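Local coordinates for protein exodeoxyribonuclease 10 (Escherichia coli, PDB 4FZX) that degrades single- and double-stranded DNA from the 3' end as a distributive, metal-dependent exonuclease of the DEDDh group, at residues Val67-His70 against Tyr71-Ser74. Residues are numbered along the deposited sequence; the frame is centred on the assembly and turned at random.
Sequences VIPH and YYGS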
ATOM      1  N   VAL C  67      41.793 -12.287  18.072  1.00 16.31           N
ATOM      2  CA  VAL C  67      42.011 -11.386  16.944  1.00 16.16           C
ATOM      3  C   VAL C  67      40.879 -10.359  16.889  1.00 14.14           C
ATOM      4  O   VAL C  67      41.097  -9.177  16.595  1.00 13.62           O
ATOM      5  CB  VAL C  67      42.147 -12.217  15.606  1.00 16.03           C
ATOM      6  CG1 VAL C  67      41.302 -11.660  14.507  1.00 15.80           C
ATOM      7  CG2 VAL C  67      43.625 -12.351  15.192  1.00 18.81           C
ATOM      8  N   ILE C  68      39.704 -10.777  17.341  1.00 14.04           N
ATOM      9  CA  ILE C  68      38.514  -9.925  17.256  1.00 13.94           C
ATOM     10  C   ILE C  68      38.630  -8.559  17.957  1.00 14.19           C
ATOM     11  O   ILE C  68      38.132  -7.559  17.432  1.00 14.19           O
ATOM     12  CB  ILE C  68      37.203 -10.675  17.626  1.00 13.16           C
ATOM     13  CG1 ILE C  68      35.997  -9.974  17.003  1.00 13.19           C
ATOM     14  CG2 ILE C  68      37.043 -10.813  19.126  1.00 14.25           C
ATOM     15  CD1 ILE C  68      36.062  -9.879  15.476  1.00 11.55           C
ATOM     16  N   PRO C  69      39.375  -8.486  19.082  1.00 14.35           N
ATOM     17  CA  PRO C  69      39.424  -7.181  19.766  1.00 15.71           C
ATOM     18  C   PRO C  69      40.048  -6.061  18.938  1.00 15.07           C
ATOM     19  O   PRO C  69      39.701  -4.905  19.132  1.00 16.32           O
ATOM     20  CB  PRO C  69      40.252  -7.466  21.027  1.00 16.33           C
ATOM     21  CG  PRO C  69      40.111  -8.969  21.232  1.00 16.32           C
ATOM     22  CD  PRO C  69      40.097  -9.525  19.835  1.00 13.06           C
ATOM     23  N   HIS C  70      40.860  -6.407  17.942  1.00 14.77           N
ATOM     24  CA  HIS C  70      41.474  -5.399  17.061  1.00 13.77           C
ATOM     25  C   HIS C  70      40.470  -4.687  16.178  1.00 12.87           C
ATOM     26  O   HIS C  70      40.740  -3.604  15.662  1.00 12.70           O
ATOM     27  CB  HIS C  70      42.545  -6.039  16.186  1.00 14.29           C
ATOM     28  CG  HIS C  70      43.658  -6.665  16.963  1.00 15.27           C
ATOM     29  ND1 HIS C  70      44.066  -7.964  16.764  1.00 16.70           N
ATOM     30  CD2 HIS C  70      44.431  -6.175  17.963  1.00 14.52           C
ATOM     31  CE1 HIS C  70      45.038  -8.253  17.608  1.00 16.03           C
ATOM     32  NE2 HIS C  70      45.278  -7.183  18.348  1.00 17.25           N
ATOM     33  N   TYR C  71      39.292  -5.278  16.054  1.00 13.33           N
ATOM     34  CA  TYR C  71      38.217  -4.735  15.239  1.00 13.33           C
ATOM     35  C   TYR C  71      37.205  -3.921  16.050  1.00 13.79           C
ATOM     36  O   TYR C  71      36.341  -3.236  15.465  1.00 14.20           O
ATOM     37  CB  TYR C  71      37.522  -5.874  14.468  1.00 13.80           C
ATOM     38  CG  TYR C  71      38.469  -6.546  13.486  1.00 13.25           C
ATOM     39  CD1 TYR C  71      38.574  -6.095  12.172  1.00 12.67           C
ATOM     40  CD2 TYR C  71      39.358  -7.533  13.914  1.00 12.51           C
ATOM     41  CE1 TYR C  71      39.520  -6.653  11.284  1.00 12.01           C
ATOM     42  CE2 TYR C  71      40.308  -8.088  13.049  1.00 13.80           C
ATOM     43  CZ  TYR C  71      40.370  -7.650  11.728  1.00 11.51           C
ATOM     44  OH  TYR C  71      41.296  -8.199  10.870  1.00 13.26           O
ATOM     45  N   TYR C  72      37.335  -3.946  17.381  1.00 12.12           N
ATOM     46  CA  TYR C  72      36.566  -3.024  18.245  1.00 13.24           C
ATOM     47  C   TYR C  72      36.882  -1.572  17.925  1.00 14.07           C
ATOM     48  O   TYR C  72      37.920  -1.262  17.323  1.00 15.01           O
ATOM     49  CB  TYR C  72      36.826  -3.283  19.740  1.00 12.79           C
ATOM     50  CG  TYR C  72      36.429  -4.661  20.224  1.00 10.29           C
ATOM     51  CD1 TYR C  72      35.496  -5.420  19.535  1.00  7.07           C
ATOM     52  CD2 TYR C  72      36.970  -5.189  21.387  1.00 10.06           C
ATOM     53  CE1 TYR C  72      35.170  -6.704  19.941  1.00 11.98           C
ATOM     54  CE2 TYR C  72      36.628  -6.472  21.822  1.00  9.65           C
ATOM     55  CZ  TYR C  72      35.731  -7.222  21.087  1.00 11.87           C
ATOM     56  OH  TYR C  72      35.366  -8.479  21.514  1.00 11.94           O
ATOM     57  N   GLY C  73      35.965  -0.682  18.282  1.00 16.17           N
ATOM     58  CA  GLY C  73      36.251   0.763  18.255  1.00 16.52           C
ATOM     59  C   GLY C  73      35.427   1.557  17.256  1.00 17.91           C
ATOM     60  O   GLY C  73      35.820   2.665  16.876  1.00 18.88           O
ATOM     61  N   SER C  74      34.310   0.980  16.794  1.00 16.83           N
ATOM     62  CA  SER C  74      33.428   1.654  15.840  1.00 15.34           C
ATOM     63  C   SER C  74      31.987   1.657  16.349  1.00 15.78           C
ATOM     64  O   SER C  74      31.531   0.683  16.962  1.00 16.02           O
ATOM     65  CB  SER C  74      33.504   0.950  14.477  1.00 15.97           C
ATOM     66  OG  SER C  74      32.874   1.697  13.440  1.00 15.71           O
TER
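Tyr71 N donates to Ile68 O at 2.9 Å, a fairly straight bond of 158°, and Tyr72 N follows with a more bent one to Pro69 O at 3.1 Å. Together with His70 N bonded to Val67 O, these i to i+3 links make three successive turns in the loop that follows helix 64-67 and leads to strand 76-79 of the RNase H-like exonuclease fold. Proline suits its place here: its ring holds phi close to the value the turn needs, and none of the turn bonds uses an N-H from this residue.

The two tyrosines leave the turns for different surroundings. Tyr71 is buried, its ring lying against the sheet, where it touches Ile5, Ile19 and Met33, while its hydroxyl is hydrogen-bonded to His35 ND1. With CG beside the backbone N and anti to the carbonyl carbon (chi1 -64°), the ring runs back alongside Val67. Its edge meets the turn carbonyls, CD2 standing 3.6 Å from Val67 O, and CE2 touches Val67 CG1 at 4.0 Å; Ile68 CD1 stands off the plane of the ring, nearest CD2 at 4.3 Å. The branched Val67 and Ile68 supply apolar surface beside the ring and also pack on Ile19. A leucine in place of Tyr71 would probably leave His35 ND1 without its hydroxyl mate and open a gap beside Val67 CG1 and Ile19 where the ring had packed.

Tyr72 is exposed, and its ring lies across the turn. Pro69 CA sits over one face in a CH-pi contact, 3.7 Å from the ring centroid, and Pro69 CB reaches CE2 at 3.8 Å. Ile68 crosses the Tyr72 side chain at about a right angle, and its CG2 methyl lies 3.7 Å from Tyr72 OH.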